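Local coordinates for glutamine synthetase (Helicobacter pylori, PDB 5ZLI), which is a class I-beta glutamine synthetase, a twelve-subunit enzyme whose chain joins a beta-Grasp domain to a larger catalytic domain, at residues B[324-329]-B[424-429]; B[320-325]-B[378-383]; B[79-84]-B[95-100]. All coordinates share one frame; numbering follows the deposited sequence.

Interaction 1 of 3, residues B[324-329]-B[424-429]; sequences ASTNSY and HTLRRS
The Y329 ring lies flat against the backbone of T425 and L426. T425 C sits 3.5 Å above the ring plane of Y329, over its centre, and L426 N rests on the same face nearer the rim. At the edge, in the ring plane, is T326 O. CG of Y329 is anti to the carbonyl carbon (chi1 -63°), which carries the phenol over the start of helix 426-434. Its OH meets S429 OG at 2.6 Å in a hydrogen bond that either hydroxyl could donate. The CB of L426 packs on CE2 of Y329 at 3.6 Å, while T326 CG2 meets L426 CB at 3.9 Å, these two side chains crossing at about a right angle. L426 CD2 ends 3.7 Å from A324 O. T425 is the N-cap of the helix, its OG1 weakly accepting from R428 N. R428 NH2 lies in the H424 imidazole plane at its edge and forms a salt bridge with E431 of a second subunit. Helix 315-322 touches Y329 and S429 through A319, helix 448-466 covers L426 through V463, and E474 of the second subunit bonds T326 OG1.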
loop_
_atom_site.group_PDB
_atom_site.type_symbol
_atom_site.label_atom_id
_atom_site.label_comp_id
_atom_site.label_asym_id
_atom_site.label_seq_id
_atom_site.Cartn_x
_atom_site.Cartn_y
_atom_site.Cartn_z
ATOM N N ALA B 324 42.102 24.302 2.678
ATOM C CA ALA B 324 42.004 24.643 1.268
ATOM C C ALA B 324 40.588 24.501 0.718
ATOM O O ALA B 324 40.397 24.545 -0.507
ATOM C CB ALA B 324 42.995 23.796 0.467
ATOM N N SER B 325 39.598 24.321 1.589
ATOM C CA SER B 325 38.198 24.323 1.198
ATOM C C SER B 325 37.458 25.290 2.091
ATOM O O SER B 325 37.874 25.581 3.211
ATOM C CB SER B 325 37.548 22.958 1.337
ATOM O OG SER B 325 37.573 22.565 2.682
ATOM N N THR B 326 36.346 25.787 1.591
ATOM C CA THR B 326 35.507 26.578 2.463
ATOM C C THR B 326 34.980 25.754 3.633
ATOM O O THR B 326 34.662 26.296 4.703
ATOM C CB THR B 326 34.420 27.178 1.625
ATOM O OG1 THR B 326 33.923 26.131 0.782
ATOM C CG2 THR B 326 35.021 28.283 0.807
ATOM N N ASN B 327 34.864 24.449 3.448
ATOM C CA ASN B 327 34.404 23.634 4.551
ATOM C C ASN B 327 35.412 23.654 5.696
ATOM O O ASN B 327 35.048 23.445 6.859
ATOM C CB ASN B 327 34.171 22.215 4.084
ATOM C CG ASN B 327 33.395 21.457 5.064
ATOM O OD1 ASN B 327 33.867 20.486 5.661
ATOM N ND2 ASN B 327 32.163 21.893 5.261
ATOM N N SER B 328 36.681 23.893 5.391
ATOM C CA SER B 328 37.667 24.041 6.453
ATOM C C SER B 328 37.254 25.094 7.460
ATOM O O SER B 328 37.414 24.910 8.669
ATOM C CB SER B 328 39.013 24.389 5.861
ATOM O OG SER B 328 39.403 23.340 5.014
ATOM N N TYR B 329 36.623 26.149 6.992
ATOM C CA TYR B 329 36.352 27.289 7.836
ATOM C C TYR B 329 35.079 27.140 8.651
ATOM O O TYR B 329 34.873 27.923 9.571
ATOM C CB TYR B 329 36.313 28.536 6.970
ATOM C CG TYR B 329 37.644 28.747 6.346
ATOM C CD1 TYR B 329 38.607 29.548 6.966
ATOM C CD2 TYR B 329 37.988 28.085 5.181
ATOM C CE1 TYR B 329 39.862 29.716 6.408
ATOM C CE2 TYR B 329 39.245 28.249 4.606
ATOM C CZ TYR B 329 40.170 29.066 5.221
ATOM O OH TYR B 329 41.404 29.219 4.640
ATOM N N HIS B 424 38.759 33.809 8.409
ATOM C CA HIS B 424 37.448 33.201 8.549
ATOM C C HIS B 424 36.961 32.512 7.292
ATOM O O HIS B 424 36.148 31.590 7.377
ATOM C CB HIS B 424 36.422 34.252 8.921
ATOM C CG HIS B 424 36.560 34.770 10.304
ATOM N ND1 HIS B 424 37.039 36.033 10.572
ATOM C CD2 HIS B 424 36.169 34.250 11.488
ATOM C CE1 HIS B 424 37.001 36.243 11.876
ATOM N NE2 HIS B 424 36.469 35.179 12.454
ATOM N N THR B 425 37.412 32.937 6.134
ATOM C CA THR B 425 36.999 32.310 4.906
ATOM C C THR B 425 38.238 31.980 4.095
ATOM O O THR B 425 39.305 32.573 4.291
ATOM C CB THR B 425 36.039 33.236 4.127
ATOM O OG1 THR B 425 36.628 34.537 3.975
ATOM C CG2 THR B 425 34.722 33.367 4.818
ATOM N N LEU B 426 38.062 31.042 3.160
ATOM C CA LEU B 426 39.104 30.737 2.187
ATOM C C LEU B 426 39.410 31.931 1.286
ATOM O O LEU B 426 40.547 32.076 0.806
ATOM C CB LEU B 426 38.680 29.546 1.340
ATOM C CG LEU B 426 39.601 29.148 0.203
ATOM C CD1 LEU B 426 40.975 28.858 0.728
ATOM C CD2 LEU B 426 38.960 27.946 -0.472
ATOM N N ARG B 427 38.413 32.780 1.022
ATOM C CA ARG B 427 38.659 33.947 0.187
ATOM C C ARG B 427 39.671 34.868 0.854
ATOM O O ARG B 427 40.618 35.336 0.208
ATOM C CB ARG B 427 37.358 34.701 -0.081
ATOM C CG ARG B 427 37.576 36.121 -0.610
ATOM C CD ARG B 427 36.267 36.770 -0.912
ATOM N NE ARG B 427 35.777 36.364 -2.209
ATOM C CZ ARG B 427 36.019 37.038 -3.315
ATOM N NH1 ARG B 427 36.742 38.142 -3.251
ATOM N NH2 ARG B 427 35.537 36.613 -4.468
ATOM N N ARG B 428 39.504 35.132 2.161
ATOM C CA ARG B 428 40.476 35.991 2.813
ATOM C C ARG B 428 41.826 35.285 2.895
ATOM O O ARG B 428 42.854 35.926 2.671
ATOM C CB ARG B 428 39.952 36.455 4.182
ATOM C CG ARG B 428 40.246 37.951 4.472
ATOM C CD ARG B 428 39.539 38.468 5.718
ATOM N NE ARG B 428 39.793 37.654 6.913
ATOM C CZ ARG B 428 39.164 37.825 8.070
ATOM N NH1 ARG B 428 39.438 37.063 9.123
ATOM N NH2 ARG B 428 38.243 38.771 8.155
ATOM N N SER B 429 41.831 33.956 3.109
ATOM C CA SER B 429 43.074 33.191 3.150
ATOM C C SER B 429 43.838 33.270 1.839
ATOM O O SER B 429 45.068 33.385 1.838
ATOM C CB SER B 429 42.770 31.738 3.452
ATOM O OG SER B 429 42.370 31.613 4.785
#

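Interaction 2 of 3, residues B[320-325]-B[378-383]; sequences AFTNAS and YLAFAA
F321 reaches helix 377-393 through its ring, and T322 follows it with a methyl group; no hydrogen bond crosses between the segments, and the side chains meet through carbon alone. Among the apolar pairs, F321 CD2 lies 3.9 Å from A383 CB, and the other ortho carbon, CD1, comes to 4.3 Å from L379 CB. The A383 methyl and the L379 CB methylene both come to the ring obliquely. L379 and A383 are one helical turn apart, linked by A383 N to L379 O at 2.7 Å, and the ring bridges them. Beyond the two segments, the F321 ring meets Y454 at about 35° between planes and F446 edge-to-face. A further methyl-to-methyl contact joins T322 CG2 to A380 CB at 4.0 Å. The threonine is turned with CG2 anti to its carbonyl carbon and OG1 between N and C (chi1 52°), which gives the methyl to the neighbouring helix and directs the hydroxyl to its own helix. The same A380 CB also sits 3.9 Å from F321 O. Here the backbones come closest, with T322 CA and A380 CA 4.9 Å apart, a separation that the small alanine permits. Polar contacts are made outside the interface: T322 OG1 bonds to L318 O, and N323 ND2 to F370 O. This is buried packing of the end of helix 315-322 on the A380/A383 side of helix 377-393, within the glutamine synthetase catalytic domain.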
loop_
_atom_site.group_PDB
_atom_site.type_symbol
_atom_site.label_atom_id
_atom_site.label_comp_id
_atom_site.label_asym_id
_atom_site.label_seq_id
_atom_site.Cartn_x
_atom_site.Cartn_y
_atom_site.Cartn_z
ATOM N N ALA B 320 45.599 28.925 3.180
ATOM C CA ALA B 320 45.225 28.597 1.804
ATOM C C ALA B 320 45.751 27.236 1.324
ATOM O O ALA B 320 45.209 26.675 0.364
ATOM C CB ALA B 320 45.692 29.714 0.875
ATOM N N PHE B 321 46.811 26.700 1.918
ATOM C CA PHE B 321 47.201 25.372 1.488
ATOM C C PHE B 321 46.842 24.294 2.482
ATOM O O PHE B 321 46.644 23.139 2.071
ATOM C CB PHE B 321 48.700 25.303 1.223
ATOM C CG PHE B 321 49.172 26.288 0.216
ATOM C CD1 PHE B 321 49.043 26.023 -1.128
ATOM C CD2 PHE B 321 49.777 27.469 0.611
ATOM C CE1 PHE B 321 49.490 26.929 -2.078
ATOM C CE2 PHE B 321 50.230 28.385 -0.334
ATOM C CZ PHE B 321 50.095 28.108 -1.676
ATOM N N THR B 322 46.757 24.651 3.773
ATOM C CA THR B 322 46.436 23.702 4.832
ATOM C C THR B 322 44.949 23.604 5.106
ATOM O O THR B 322 44.502 22.597 5.671
ATOM C CB THR B 322 47.129 24.082 6.144
ATOM O OG1 THR B 322 46.839 25.444 6.457
ATOM C CG2 THR B 322 48.615 23.898 6.009
ATOM N N ASN B 323 44.192 24.656 4.764
ATOM C CA ASN B 323 42.737 24.745 4.974
ATOM C C ASN B 323 42.138 25.226 3.653
ATOM O O ASN B 323 41.683 26.371 3.532
ATOM C CB ASN B 323 42.430 25.676 6.133
ATOM C CG ASN B 323 43.083 25.201 7.399
ATOM O OD1 ASN B 323 44.287 25.404 7.603
ATOM N ND2 ASN B 323 42.308 24.534 8.253
ATOM N N ALA B 324 42.102 24.302 2.678
ATOM C CA ALA B 324 42.004 24.643 1.268
ATOM C C ALA B 324 40.588 24.501 0.718
ATOM O O ALA B 324 40.397 24.545 -0.507
ATOM C CB ALA B 324 42.995 23.796 0.467
ATOM N N SER B 325 39.598 24.321 1.589
ATOM C CA SER B 325 38.198 24.323 1.198
ATOM C C SER B 325 37.458 25.290 2.091
ATOM O O SER B 325 37.874 25.581 3.211
ATOM C CB SER B 325 37.548 22.958 1.337
ATOM O OG SER B 325 37.573 22.565 2.682
ATOM N N TYR B 378 50.818 17.175 0.001
ATOM C CA TYR B 378 52.086 17.622 -0.557
ATOM C C TYR B 378 52.239 19.129 -0.405
ATOM O O TYR B 378 53.183 19.617 0.234
ATOM C CB TYR B 378 52.184 17.180 -2.012
ATOM C CG TYR B 378 52.086 15.689 -2.133
ATOM C CD1 TYR B 378 53.159 14.883 -1.771
ATOM C CD2 TYR B 378 50.932 15.081 -2.612
ATOM C CE1 TYR B 378 53.091 13.509 -1.864
ATOM C CE2 TYR B 378 50.863 13.707 -2.717
ATOM C CZ TYR B 378 51.955 12.931 -2.335
ATOM O OH TYR B 378 51.884 11.581 -2.421
ATOM N N LEU B 379 51.266 19.876 -0.932
ATOM C CA LEU B 379 51.310 21.331 -0.873
ATOM C C LEU B 379 51.312 21.798 0.573
ATOM O O LEU B 379 52.161 22.602 0.963
ATOM C CB LEU B 379 50.116 21.920 -1.646
ATOM C CG LEU B 379 49.888 21.562 -3.144
ATOM C CD1 LEU B 379 48.805 22.419 -3.749
ATOM C CD2 LEU B 379 51.134 21.668 -4.011
ATOM N N ALA B 380 50.441 21.222 1.407
ATOM C CA ALA B 380 50.401 21.591 2.821
ATOM C C ALA B 380 51.776 21.405 3.477
ATOM O O ALA B 380 52.337 22.346 4.067
ATOM C CB ALA B 380 49.332 20.780 3.561
ATOM N N PHE B 381 52.338 20.194 3.394
ATOM C CA PHE B 381 53.629 19.959 4.034
ATOM C C PHE B 381 54.700 20.856 3.432
ATOM O O PHE B 381 55.439 21.538 4.160
ATOM C CB PHE B 381 54.027 18.494 3.911
ATOM C CG PHE B 381 53.099 17.569 4.599
ATOM C CD1 PHE B 381 52.209 18.042 5.546
ATOM C CD2 PHE B 381 53.095 16.231 4.294
ATOM C CE1 PHE B 381 51.360 17.199 6.174
ATOM C CE2 PHE B 381 52.235 15.378 4.922
ATOM C CZ PHE B 381 51.371 15.864 5.864
ATOM N N ALA B 382 54.779 20.885 2.096
ATOM C CA ALA B 382 55.729 21.758 1.421
ATOM C C ALA B 382 55.634 23.177 1.950
ATOM O O ALA B 382 56.644 23.789 2.291
ATOM C CB ALA B 382 55.500 21.725 -0.083
ATOM N N ALA B 383 54.428 23.738 1.976
ATOM C CA ALA B 383 54.256 25.119 2.445
ATOM C C ALA B 383 54.582 25.294 3.941
ATOM O O ALA B 383 55.188 26.291 4.341
ATOM C CB ALA B 383 52.837 25.589 2.126
#

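Interaction 3 of 3, residues B[79-84]-B[95-100]; sequences PDLVRY and VVVFCD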
loop_
_atom_site.group_PDB
_atom_site.type_symbol
_atom_site.label_atom_id
_atom_site.label_comp_id
_atom_site.label_asym_id
_atom_site.label_seq_id
_atom_site.Cartn_x
_atom_site.Cartn_y
_atom_site.Cartn_z
ATOM N N PRO B 79 57.073 7.290 -12.815
ATOM C CA PRO B 79 56.908 6.458 -11.624
ATOM C C PRO B 79 58.094 6.617 -10.685
ATOM O O PRO B 79 59.240 6.730 -11.122
ATOM C CB PRO B 79 56.821 5.038 -12.195
ATOM C CG PRO B 79 56.511 5.217 -13.669
ATOM C CD PRO B 79 57.194 6.485 -14.046
ATOM N N ASP B 80 57.800 6.698 -9.387
ATOM C CA ASP B 80 58.816 6.621 -8.339
ATOM C C ASP B 80 58.679 5.251 -7.670
ATOM O O ASP B 80 57.612 4.908 -7.145
ATOM C CB ASP B 80 58.691 7.774 -7.336
ATOM C CG ASP B 80 59.913 7.895 -6.416
ATOM O OD1 ASP B 80 60.834 7.052 -6.513
ATOM O OD2 ASP B 80 59.985 8.861 -5.624
ATOM N N LEU B 81 59.745 4.461 -7.706
ATOM C CA LEU B 81 59.631 3.095 -7.219
ATOM C C LEU B 81 60.023 3.024 -5.748
ATOM O O LEU B 81 60.908 2.280 -5.340
ATOM C CB LEU B 81 60.456 2.154 -8.078
ATOM C CG LEU B 81 59.808 2.095 -9.459
ATOM C CD1 LEU B 81 60.619 1.287 -10.475
ATOM C CD2 LEU B 81 58.401 1.571 -9.321
ATOM N N VAL B 82 59.301 3.815 -4.950
ATOM C CA VAL B 82 59.395 3.757 -3.498
ATOM C C VAL B 82 57.981 3.675 -2.952
ATOM O O VAL B 82 57.040 4.248 -3.514
ATOM C CB VAL B 82 60.139 4.962 -2.880
ATOM C CG1 VAL B 82 61.607 4.953 -3.297
ATOM C CG2 VAL B 82 59.449 6.267 -3.258
ATOM N N ARG B 83 57.844 2.948 -1.843
ATOM C CA ARG B 83 56.594 2.794 -1.105
ATOM C C ARG B 83 55.469 2.235 -1.971
ATOM O O ARG B 83 54.283 2.417 -1.651
ATOM C CB ARG B 83 56.175 4.111 -0.448
ATOM C CG ARG B 83 57.147 4.500 0.650
ATOM C CD ARG B 83 56.764 5.793 1.306
ATOM N NE ARG B 83 56.902 6.889 0.360
ATOM C CZ ARG B 83 58.060 7.423 0.004
ATOM N NH1 ARG B 83 59.210 6.960 0.502
ATOM N NH2 ARG B 83 58.061 8.417 -0.868
ATOM N N TYR B 84 55.811 1.554 -3.065
ATOM C CA TYR B 84 54.789 0.839 -3.808
ATOM C C TYR B 84 54.192 -0.258 -2.924
ATOM O O TYR B 84 54.692 -0.558 -1.837
ATOM C CB TYR B 84 55.338 0.282 -5.133
ATOM C CG TYR B 84 56.582 -0.577 -5.074
ATOM C CD1 TYR B 84 56.525 -1.885 -4.634
ATOM C CD2 TYR B 84 57.804 -0.098 -5.535
ATOM C CE1 TYR B 84 57.648 -2.686 -4.604
ATOM C CE2 TYR B 84 58.956 -0.899 -5.507
ATOM C CZ TYR B 84 58.859 -2.198 -5.040
ATOM O OH TYR B 84 59.944 -3.031 -4.997
ATOM N N VAL B 95 49.656 -3.833 -8.218
ATOM C CA VAL B 95 50.599 -3.126 -7.369
ATOM C C VAL B 95 50.476 -1.647 -7.677
ATOM O O VAL B 95 50.513 -1.235 -8.839
ATOM C CB VAL B 95 52.043 -3.635 -7.526
ATOM C CG1 VAL B 95 52.487 -3.600 -8.972
ATOM C CG2 VAL B 95 52.964 -2.830 -6.626
ATOM N N VAL B 96 50.363 -0.875 -6.668
ATOM C CA VAL B 96 50.240 0.556 -6.843
ATOM C C VAL B 96 51.631 1.149 -6.759
ATOM O O VAL B 96 52.466 0.708 -5.959
ATOM C CB VAL B 96 49.289 1.163 -5.796
ATOM C CG1 VAL B 96 49.198 2.665 -5.957
ATOM C CG2 VAL B 96 47.900 0.543 -5.911
ATOM N N VAL B 97 51.907 2.103 -7.636
ATOM C CA VAL B 97 53.200 2.763 -7.676
ATOM C C VAL B 97 52.961 4.250 -7.862
ATOM O O VAL B 97 52.064 4.650 -8.612
ATOM C CB VAL B 97 54.103 2.187 -8.776
ATOM C CG1 VAL B 97 53.290 1.986 -10.009
ATOM C CG2 VAL B 97 55.323 3.103 -9.012
ATOM N N PHE B 98 53.681 5.058 -7.085
ATOM C CA PHE B 98 53.561 6.505 -7.143
ATOM C C PHE B 98 54.191 7.076 -8.412
ATOM O O PHE B 98 55.009 6.438 -9.073
ATOM C CB PHE B 98 54.197 7.158 -5.914
ATOM C CG PHE B 98 53.425 6.967 -4.638
ATOM C CD1 PHE B 98 52.433 7.884 -4.277
ATOM C CD2 PHE B 98 53.700 5.901 -3.776
ATOM C CE1 PHE B 98 51.728 7.743 -3.084
ATOM C CE2 PHE B 98 52.987 5.742 -2.575
ATOM C CZ PHE B 98 52.005 6.667 -2.236
ATOM N N CYS B 99 53.752 8.285 -8.769
ATOM C CA CYS B 99 54.259 8.981 -9.941
ATOM C C CYS B 99 54.257 10.492 -9.725
ATOM O O CYS B 99 53.502 11.028 -8.912
ATOM C CB CYS B 99 53.444 8.618 -11.187
ATOM S SG CYS B 99 53.494 6.847 -11.578
ATOM N N ASP B 100 55.157 11.166 -10.427
ATOM C CA ASP B 100 55.108 12.606 -10.639
ATOM C C ASP B 100 54.865 12.900 -12.107
ATOM O O ASP B 100 55.085 12.056 -12.975
ATOM C CB ASP B 100 56.381 13.305 -10.169
ATOM C CG ASP B 100 56.594 13.170 -8.668
ATOM O OD1 ASP B 100 55.746 13.708 -7.916
ATOM O OD2 ASP B 100 57.595 12.533 -8.237
#
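P79 and C99 form the compact end of this strand pair, where the side chains lie on one face of the sheet and P79 CB is 3.8 Å from C99 SG. The backbone link beside them is D80 N to F98 O at 2.8 Å, with an N-H...O angle of 157°; the donor stands well out of the carbonyl plane. V97 CG2, anti to the backbone N, meets L81 CD2 at 3.5 Å. L81 centres an inverse gamma turn, and past it the chain turns a corner. From there no hydrogen bond crosses the segments, although Y84 CB lies 3.0 Å from V96 O. Partly exposed V82 and R83 meet the F98 ring largely through carbonyl oxygens; R83 O lies in the ring plane at its edge, and the same oxygen accepts from K247. The Y84 ring packs on F15 and F18 of helix 9-20. Beyond the pair, R83 NH2 forms a salt bridge with D243, and D80 OD2 with R115 and K119. K119 also pairs with D100 OD2, 5.1 Å from D80 OD2, so the shared lysine probably offsets repulsion between the carboxylates. One backbone bond and hydrophobic packing thus join the segments, while D80, D100 and R83 spend their charges on helices 114-128 and 238-258.

Along the chain, interaction 3 closes within the beta-Grasp domain before the other two open in the catalytic domain. Interactions 1 and 2 both start from residues 320-329, where helices 315-322 and 326-331 follow each other; they share A324 and S325, and their centres are about 12 Å apart. A probable hydrogen bond, Y329 OH to N323 O at 3.1 Å, ties them together. Interaction 3 lies about 22 Å from interaction 2, centre to centre, and touches it where Y378 OH packs on F98 CE1. Interactions 1 and 3, about 32 Å apart between centres, lie on opposite sides of the chain's centre. Interaction 2, between them, therefore connects the side with the wider second-subunit contact to the beta-Grasp side.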